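Local atomic coordinates of glycoside hydrolase family protein (Novosphingobium sp. PP1Y, PDB entry 6Q2F), a protein that acts as an alpha-L-rhamnosidase, a glycoside hydrolase that probably releases terminal alpha-L-rhamnose from rhamnosylated compounds. Residues E76-R80 with V81-G85; R473-L476 with E477-G481; Q620-I623 with A624-K627; E835-L838 with T839-S842. One frame throughout, in Å; residues are numbered along the deposited sequence.

Contact 1 of 4, residues E76-R80 with V81-G85; sequences EWMKR and VGIGG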
# COMPACT_ATOMS: atom_id res chain seq x y z
N GLU A 76 19.20 18.20 14.31
CA GLU A 76 18.94 18.99 15.50
C GLU A 76 17.52 19.55 15.49
O GLU A 76 16.89 19.66 16.55
CB GLU A 76 19.96 20.13 15.64
CG GLU A 76 21.38 19.66 16.00
CD GLU A 76 22.40 20.78 15.89
OE1 GLU A 76 23.45 20.69 16.56
OE2 GLU A 76 22.14 21.74 15.15
N TRP A 77 17.00 19.93 14.31
CA TRP A 77 15.60 20.35 14.23
C TRP A 77 14.66 19.22 14.65
O TRP A 77 13.72 19.44 15.41
CB TRP A 77 15.26 20.83 12.81
CG TRP A 77 13.78 21.04 12.66
CD1 TRP A 77 13.04 22.05 13.19
CD2 TRP A 77 12.85 20.20 11.95
NE1 TRP A 77 11.71 21.90 12.86
CE2 TRP A 77 11.57 20.78 12.10
CE3 TRP A 77 12.98 19.03 11.22
CZ2 TRP A 77 10.42 20.22 11.52
CZ3 TRP A 77 11.84 18.47 10.65
CH2 TRP A 77 10.58 19.06 10.80
N MSE A 78 14.93 18.01 14.19
CA MSE A 78 14.10 16.84 14.48
C MSE A 78 14.05 16.56 15.96
O MSE A 78 13.01 16.19 16.49
CB MSE A 78 14.63 15.61 13.75
CG MSE A 78 14.42 15.63 12.25
SE MSE A 78 15.29 14.07 11.37
CE MSE A 78 15.12 14.63 9.51
N LYS A 79 15.19 16.73 16.64
CA LYS A 79 15.18 16.61 18.10
C LYS A 79 14.31 17.69 18.73
O LYS A 79 13.47 17.38 19.58
CB LYS A 79 16.60 16.67 18.66
CG LYS A 79 17.39 15.42 18.36
CD LYS A 79 16.64 14.18 18.83
CE LYS A 79 16.57 14.10 20.34
NZ LYS A 79 16.12 12.74 20.73
N ARG A 80 14.49 18.96 18.32
CA ARG A 80 13.69 20.04 18.92
C ARG A 80 12.20 19.74 18.82
O ARG A 80 11.44 20.01 19.75
CB ARG A 80 13.97 21.39 18.23
CG ARG A 80 15.25 22.09 18.63
CD ARG A 80 15.21 23.60 18.28
NE ARG A 80 15.14 23.90 16.85
CZ ARG A 80 16.13 23.65 15.99
NH1 ARG A 80 17.25 23.09 16.42
NH2 ARG A 80 15.99 23.98 14.71
N VAL A 81 11.79 19.18 17.69
CA VAL A 81 10.39 19.01 17.34
C VAL A 81 9.83 17.65 17.79
O VAL A 81 8.64 17.39 17.61
CB VAL A 81 10.17 19.17 15.83
CG1 VAL A 81 10.51 20.58 15.38
CG2 VAL A 81 10.99 18.14 15.06
N GLY A 82 10.67 16.80 18.38
CA GLY A 82 10.24 15.53 18.95
C GLY A 82 10.14 14.37 17.98
O GLY A 82 9.39 13.42 18.26
N ILE A 83 10.85 14.39 16.88
CA ILE A 83 10.82 13.31 15.91
C ILE A 83 11.71 12.19 16.43
O ILE A 83 12.74 12.45 17.06
CB ILE A 83 11.27 13.83 14.54
CG1 ILE A 83 10.11 14.52 13.83
CG2 ILE A 83 11.91 12.71 13.67
CD1 ILE A 83 10.55 15.46 12.73
N GLY A 84 11.28 10.94 16.23
CA GLY A 84 11.99 9.82 16.81
C GLY A 84 12.97 9.13 15.88
O GLY A 84 13.78 8.30 16.32
N GLY A 85 12.93 9.44 14.60
CA GLY A 85 13.83 8.76 13.69
C GLY A 85 13.59 9.23 12.27
O GLY A 85 12.70 10.05 12.00
O HOH W 1 13.52 12.68 19.44
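Val81 packs over one face of the Trp77 indole and Ile83 CD1 touches its far end, at the C-terminal end of helix 68-81, which stops in a Schellman motif. Gly82 makes the reversal with a positive phi of 85°. The two bonds of the motif run back into the last turn, from Ile83 N to Met78 O at 2.8 Å and from Gly82 N to Lys79 O at 3.1 Å. The hydrophobic partnership that goes with the motif is also present, Ile83 CB lying 3.9 Å from Met78 CB.

Followed outward from its CB, Trp77 sets CG anti to the backbone N (chi1 171°), which brings the indole up against the helix end. CD1 comes near Val81 CG1, and Trp77 NE1 is closer to Val81 CG1, at 3.1 Å, this methyl standing over the ring system near its rim. The N-H of NE1 is spent on Ala708 O. CE2 and CZ2 meet both methyls of the valine. Val81 CG2 stands above the six-membered ring of Trp77, 4.0 Å from its centroid and 11° off the normal, a CH-pi contact. At the far end of the ring, CZ3 and CH2 reach Ile83 CD1, with Trp77 CZ3 3.9 Å away. Phe701 meets the indole edge-to-face.

Lys79 NZ is bonded to Leu124 O and also gives a 2.9 Å bond to a water, which in turn donates to Ile83 O.

Contact 2 of 4, residues R473-L476 with E477-G481; sequences REYL and EHYIG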
# COMPACT_ATOMS: atom_id res chain seq x y z
N ARG A 473 19.93 -12.95 -0.95
CA ARG A 473 20.90 -12.84 0.15
C ARG A 473 22.21 -12.23 -0.32
O ARG A 473 22.79 -11.39 0.37
CB ARG A 473 21.15 -14.21 0.76
CG ARG A 473 22.26 -14.23 1.81
CD ARG A 473 22.36 -15.63 2.46
NE ARG A 473 21.26 -15.87 3.40
CZ ARG A 473 21.29 -15.47 4.66
NH1 ARG A 473 22.34 -14.81 5.13
NH2 ARG A 473 20.27 -15.74 5.46
N GLU A 474 22.70 -12.68 -1.48
CA GLU A 474 23.93 -12.11 -2.02
C GLU A 474 23.74 -10.64 -2.33
O GLU A 474 24.60 -9.81 -2.01
CB GLU A 474 24.36 -12.86 -3.29
CG GLU A 474 24.82 -14.29 -3.08
CD GLU A 474 25.20 -14.98 -4.41
OE1 GLU A 474 25.36 -14.27 -5.42
OE2 GLU A 474 25.31 -16.23 -4.43
N TYR A 475 22.61 -10.29 -2.96
CA TYR A 475 22.32 -8.88 -3.19
C TYR A 475 22.41 -8.08 -1.88
O TYR A 475 23.12 -7.08 -1.81
CB TYR A 475 20.93 -8.70 -3.81
CG TYR A 475 20.51 -7.26 -3.70
CD1 TYR A 475 20.97 -6.31 -4.62
CD2 TYR A 475 19.71 -6.82 -2.65
CE1 TYR A 475 20.63 -5.00 -4.50
CE2 TYR A 475 19.38 -5.50 -2.51
CZ TYR A 475 19.82 -4.59 -3.45
OH TYR A 475 19.48 -3.27 -3.32
N LEU A 476 21.71 -8.54 -0.84
CA LEU A 476 21.55 -7.72 0.36
C LEU A 476 22.80 -7.74 1.23
O LEU A 476 23.14 -6.72 1.85
CB LEU A 476 20.31 -8.17 1.16
CG LEU A 476 19.81 -7.11 2.16
CD1 LEU A 476 19.40 -5.81 1.45
CD2 LEU A 476 18.69 -7.59 3.10
N GLU A 477 23.51 -8.87 1.30
CA GLU A 477 24.76 -8.88 2.06
C GLU A 477 25.75 -7.90 1.45
O GLU A 477 26.43 -7.16 2.17
CB GLU A 477 25.35 -10.29 2.14
CG GLU A 477 24.54 -11.19 3.09
CD GLU A 477 25.09 -12.61 3.22
OE1 GLU A 477 25.87 -13.04 2.34
OE2 GLU A 477 24.72 -13.27 4.21
N HIS A 478 25.83 -7.87 0.12
CA HIS A 478 26.71 -6.91 -0.53
C HIS A 478 26.25 -5.49 -0.24
O HIS A 478 27.06 -4.61 0.08
CB HIS A 478 26.73 -7.15 -2.04
CG HIS A 478 27.71 -6.28 -2.76
ND1 HIS A 478 27.38 -5.03 -3.25
CD2 HIS A 478 29.02 -6.46 -3.04
CE1 HIS A 478 28.45 -4.49 -3.81
NE2 HIS A 478 29.45 -5.33 -3.70
N TYR A 479 24.94 -5.24 -0.34
CA TYR A 479 24.43 -3.89 -0.15
C TYR A 479 24.73 -3.40 1.26
O TYR A 479 25.21 -2.28 1.45
CB TYR A 479 22.93 -3.88 -0.40
CG TYR A 479 22.27 -2.54 -0.20
CD1 TYR A 479 22.53 -1.47 -1.05
CD2 TYR A 479 21.36 -2.34 0.83
CE1 TYR A 479 21.90 -0.24 -0.88
CE2 TYR A 479 20.72 -1.12 1.02
CZ TYR A 479 21.00 -0.07 0.15
OH TYR A 479 20.37 1.14 0.34
N ILE A 480 24.47 -4.25 2.26
CA ILE A 480 24.76 -3.89 3.64
C ILE A 480 26.26 -3.65 3.82
O ILE A 480 26.67 -2.72 4.53
CB ILE A 480 24.21 -4.97 4.58
CG1 ILE A 480 22.68 -4.90 4.57
CG2 ILE A 480 24.77 -4.81 6.00
CD1 ILE A 480 21.98 -5.98 5.37
N GLY A 481 27.09 -4.46 3.15
CA GLY A 481 28.53 -4.21 3.16
C GLY A 481 28.91 -2.82 2.69
O GLY A 481 29.82 -2.20 3.24
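Arg473 and Glu477, one helical turn apart, meet with their flat groups almost perpendicular, the guanidinium and carboxylate planes 80° apart. OE2 of Glu477 lies in the guanidinium plane, at its edge, and takes a hydrogen bond from Arg473 NH1 at 3.0 Å as part of a salt bridge, a bent bond (143° at the hydrogen). From the carboxylate's side the same bond arrives above the plane, 40° out of it. The arginine bends at chi3 to bring NH1 round, while Arg473 CG rests 3.6 Å from Glu477 CD. NH1 has a second anionic partner in Glu575, which probably divides its charge between the two glutamates.

The turn belongs to helix 469-487, which runs before strand 497-502 of the (beta/alpha)8 barrel. Backbone bonds link each of residues 473-476 to the residue four further on, for example Leu476 O to Ile480 N at 2.8 Å.

Another side of the helix carries two tyrosines. Both set CG anti to the backbone N, and Tyr475 OH sits over one face of the Tyr479 ring, toward its rim. The hydroxyls are held by adjacent carbonyls at the end of barrel strand 127-131, Tyr475 OH by Ala132 O and Tyr479 OH by Ala131 O, and the Tyr475 ring also lies nearly parallel to the indole of Trp143.

Leu476 spreads between two partners. Leu476 CD1 meets Tyr479 CD2 at 4.0 Å, the side chains crossing at a slant, whereas Leu476 CG touches Ile480 CD1, likewise at 4.0 Å. Leu476 and Ile480 both press on Val572 of the neighbouring helix 543-575.

Contact 3 of 4, residues Q620-I623 with A624-K627; sequences QTLI and ADMK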
# COMPACT_ATOMS: atom_id res chain seq x y z
N GLN A 620 -8.97 4.04 -1.65
CA GLN A 620 -9.39 2.81 -0.98
C GLN A 620 -8.24 1.81 -0.86
O GLN A 620 -8.11 1.14 0.16
CB GLN A 620 -10.57 2.19 -1.73
CG GLN A 620 -11.82 3.07 -1.69
CD GLN A 620 -12.28 3.36 -0.27
OE1 GLN A 620 -12.32 2.47 0.58
NE2 GLN A 620 -12.59 4.62 0.01
N THR A 621 -7.38 1.73 -1.88
CA THR A 621 -6.30 0.74 -1.82
C THR A 621 -5.40 0.99 -0.61
O THR A 621 -4.80 0.04 -0.08
CB THR A 621 -5.49 0.76 -3.12
OG1 THR A 621 -4.54 -0.31 -3.11
CG2 THR A 621 -4.76 2.10 -3.32
N LEU A 622 -5.31 2.24 -0.16
CA LEU A 622 -4.46 2.58 0.97
C LEU A 622 -5.12 2.24 2.30
O LEU A 622 -4.43 2.02 3.29
CB LEU A 622 -4.09 4.06 0.91
CG LEU A 622 -3.32 4.45 -0.37
CD1 LEU A 622 -2.82 5.89 -0.31
CD2 LEU A 622 -2.15 3.52 -0.55
N ILE A 623 -6.45 2.23 2.34
CA ILE A 623 -7.16 1.71 3.51
C ILE A 623 -6.88 0.22 3.67
O ILE A 623 -6.47 -0.25 4.73
CB ILE A 623 -8.67 1.98 3.40
CG1 ILE A 623 -8.98 3.49 3.22
CG2 ILE A 623 -9.42 1.35 4.57
CD1 ILE A 623 -8.43 4.40 4.31
N ALA A 624 -7.07 -0.54 2.59
CA ALA A 624 -6.74 -1.97 2.60
C ALA A 624 -5.27 -2.20 2.92
O ALA A 624 -4.93 -3.09 3.71
CB ALA A 624 -7.09 -2.60 1.24
N ASP A 625 -4.38 -1.37 2.36
CA ASP A 625 -2.95 -1.49 2.62
C ASP A 625 -2.65 -1.39 4.11
O ASP A 625 -1.92 -2.22 4.68
CB ASP A 625 -2.19 -0.41 1.83
CG ASP A 625 -0.68 -0.56 1.92
OD1 ASP A 625 -0.19 -1.70 2.04
OD2 ASP A 625 0.01 0.49 1.88
N MSE A 626 -3.23 -0.39 4.77
CA MSE A 626 -3.02 -0.18 6.20
C MSE A 626 -3.69 -1.25 7.05
O MSE A 626 -3.16 -1.66 8.08
CB MSE A 626 -3.54 1.20 6.63
CG MSE A 626 -2.69 2.39 6.22
SE MSE A 626 -3.53 4.06 6.92
CE MSE A 626 -5.07 4.17 5.74
N LYS A 627 -4.88 -1.67 6.64
CA LYS A 627 -5.59 -2.67 7.42
C LYS A 627 -4.86 -4.00 7.33
O LYS A 627 -4.72 -4.72 8.33
CB LYS A 627 -7.04 -2.80 6.94
CG LYS A 627 -7.96 -3.58 7.90
CD LYS A 627 -8.10 -2.89 9.25
CE LYS A 627 -9.09 -3.67 10.17
NZ LYS A 627 -9.15 -3.03 11.52
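Ile623 and Met626 supply the apolar side-chain contact of this helical turn. The tip of the isoleucine, Ile623 CD1, touches the terminal methyl CE of the selenomethionine Met626 at 3.7 Å, the two chains running slantwise to one another. A bend at the last torsion of Met626 (chi3 -71°) folds that methyl back over the preceding turn, where Met626 CE also lies 3.3 Å from Leu622 O. Beyond the turn, Ile623 packs on Leu666 and Met626 on Glu667, both on helix 657-670, while Met626 also rests on Ala607 of strand 604-610.

Backbone hydrogen bonds of the i to i+4 kind tie the two segments together: each carbonyl of residues 620-623 accepts from the amide four residues on, as where Asp625 N is bonded to Thr621 O at 2.8 Å. The run from Lys627 N to Ile623 O is nearly aligned with the carbonyl bond, whereas Met626 N comes to Leu622 O from above the carbonyl plane, 41° out of it. They belong to helix 620-636, the crossover of the beta-alpha-beta unit that joins parallel strands 604-610 and 642-649 of the (beta/alpha)8 barrel.

Two polar side chains, Thr621 and Asp625, face the surroundings of the sodium site. Thr621 OG1 is bonded to Glu586 O and His588 N, and Glu586 is among the residues that bind the sodium ion. Asp625, buried, keeps its CB 3.3 Å from Thr621 O and directs OD1 to a salt bridge with Arg599; its side chain is about 7 Å from the sodium and is not itself one of the ligands.

Contact 4 of 4, residues E835-L838 with T839-S842; sequences EGDL and TEWS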
# COMPACT_ATOMS: atom_id res chain seq x y z
N GLU A 835 -3.00 -35.43 -5.37
CA GLU A 835 -2.66 -36.28 -4.23
C GLU A 835 -3.74 -37.32 -3.93
O GLU A 835 -3.57 -38.09 -2.99
CB GLU A 835 -2.39 -35.41 -2.99
CG GLU A 835 -1.27 -34.40 -3.21
CD GLU A 835 -0.86 -33.65 -1.94
OE1 GLU A 835 -1.74 -33.32 -1.11
OE2 GLU A 835 0.35 -33.40 -1.77
N GLY A 836 -4.82 -37.36 -4.72
CA GLY A 836 -5.86 -38.36 -4.52
C GLY A 836 -6.85 -38.07 -3.41
O GLY A 836 -7.50 -39.00 -2.92
N ASP A 837 -6.97 -36.81 -3.01
CA ASP A 837 -7.87 -36.39 -1.93
C ASP A 837 -9.17 -35.75 -2.38
O ASP A 837 -9.76 -34.93 -1.73
CB ASP A 837 -7.15 -35.47 -0.96
CG ASP A 837 -6.08 -36.15 -0.18
OD1 ASP A 837 -6.33 -37.21 0.38
OD2 ASP A 837 -4.99 -35.63 -0.10
N LEU A 838 -9.61 -36.17 -3.53
CA LEU A 838 -10.86 -35.71 -4.12
C LEU A 838 -11.99 -35.61 -3.11
O LEU A 838 -12.41 -34.53 -2.70
CB LEU A 838 -11.26 -36.74 -5.18
CG LEU A 838 -10.43 -38.02 -5.32
CD1 LEU A 838 -11.17 -39.10 -6.08
CD2 LEU A 838 -9.11 -37.68 -5.98
N THR A 839 -12.48 -36.77 -2.74
CA THR A 839 -13.56 -36.99 -1.82
C THR A 839 -13.56 -36.23 -0.50
O THR A 839 -14.58 -35.88 -0.02
CB THR A 839 -13.55 -38.49 -1.50
OG1 THR A 839 -13.81 -39.20 -2.70
CG2 THR A 839 -14.55 -38.89 -0.44
N GLU A 840 -12.41 -36.02 0.07
CA GLU A 840 -12.29 -35.41 1.39
C GLU A 840 -12.77 -33.96 1.40
O GLU A 840 -13.40 -33.52 2.36
CB GLU A 840 -10.84 -35.50 1.88
CG GLU A 840 -10.63 -34.84 3.24
CD GLU A 840 -9.18 -34.86 3.68
OE1 GLU A 840 -8.35 -35.47 2.97
OE2 GLU A 840 -8.87 -34.26 4.72
N TRP A 841 -12.48 -33.21 0.33
CA TRP A 841 -12.95 -31.83 0.24
C TRP A 841 -14.47 -31.77 0.36
O TRP A 841 -15.01 -30.99 1.16
CB TRP A 841 -12.49 -31.21 -1.09
CG TRP A 841 -12.70 -29.72 -1.23
CD1 TRP A 841 -11.77 -28.75 -1.05
CD2 TRP A 841 -13.92 -29.05 -1.63
NE1 TRP A 841 -12.32 -27.51 -1.29
CE2 TRP A 841 -13.63 -27.66 -1.65
CE3 TRP A 841 -15.20 -29.47 -1.98
CZ2 TRP A 841 -14.58 -26.71 -1.99
CZ3 TRP A 841 -16.14 -28.52 -2.31
CH2 TRP A 841 -15.83 -27.16 -2.32
N SER A 842 -15.16 -32.62 -0.40
CA SER A 842 -16.62 -32.65 -0.36
C SER A 842 -17.14 -33.12 1.00
O SER A 842 -18.17 -32.63 1.48
CB SER A 842 -17.17 -33.55 -1.46
OG SER A 842 -17.14 -32.90 -2.72
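The Asp837 and Glu840 side chains lie side by side, pointing the same way, but their carboxylate planes are 86° apart. Asp837 OD1 approaches Glu840 OE1 to 3.7 Å, a pairing of like charges. The third flat group, the indole of Trp841, leads away to pack on Leu803 and Leu806 of helix 803-814 and on Pro824 and Thr827. Its NE1 is bonded to Met801 O.

The backbone joins the segments loosely, through a weak bond from Glu840 N to Asp837 O at 3.4 Å and another from Trp841 N to Leu838 O at 3.3 Å. They lead into helix 838-848, which begins soon after the Schellman motif at Gly836 that ends helix 831-834, in the part of the fold built round the mixed sheet containing strand 818-820. Leu838 is poorly ordered, and its detailed conformation is doubtful.

With CG anti to the backbone N (chi1 178°) and the rest of the chain extended, Glu840 reaches Arg807, which forms a salt bridge with OE1 and a long, weak ion pair with Asp837 OD2. One cation shared in this way probably offsets part of the repulsion between the two acids, mainly through Glu840.

In the fold
The contacts follow one another along the chain without touching. Contacts 1, 2 and 3 belong to the (beta/alpha)8 barrel: contact 1 closes helix 68-81 ahead of strand 85-91, contact 2 is on helix 469-487 ahead of strand 497-502, and contact 3 is on helix 620-636 ahead of strand 642-649. Their centres are 28 to 31 Å apart, spaced round the one closed sheet. The centre of contact 3 is about 6 Å from that of the chain. Contact 4 belongs to the later region with the mixed sheet of strand 818-820, its centre 60 Å from that of contact 1 and across the chain's centre. The barrel carries the sodium site, close to the crossover helix of contact 3, whereas contact 4 is surface packing in a separate region.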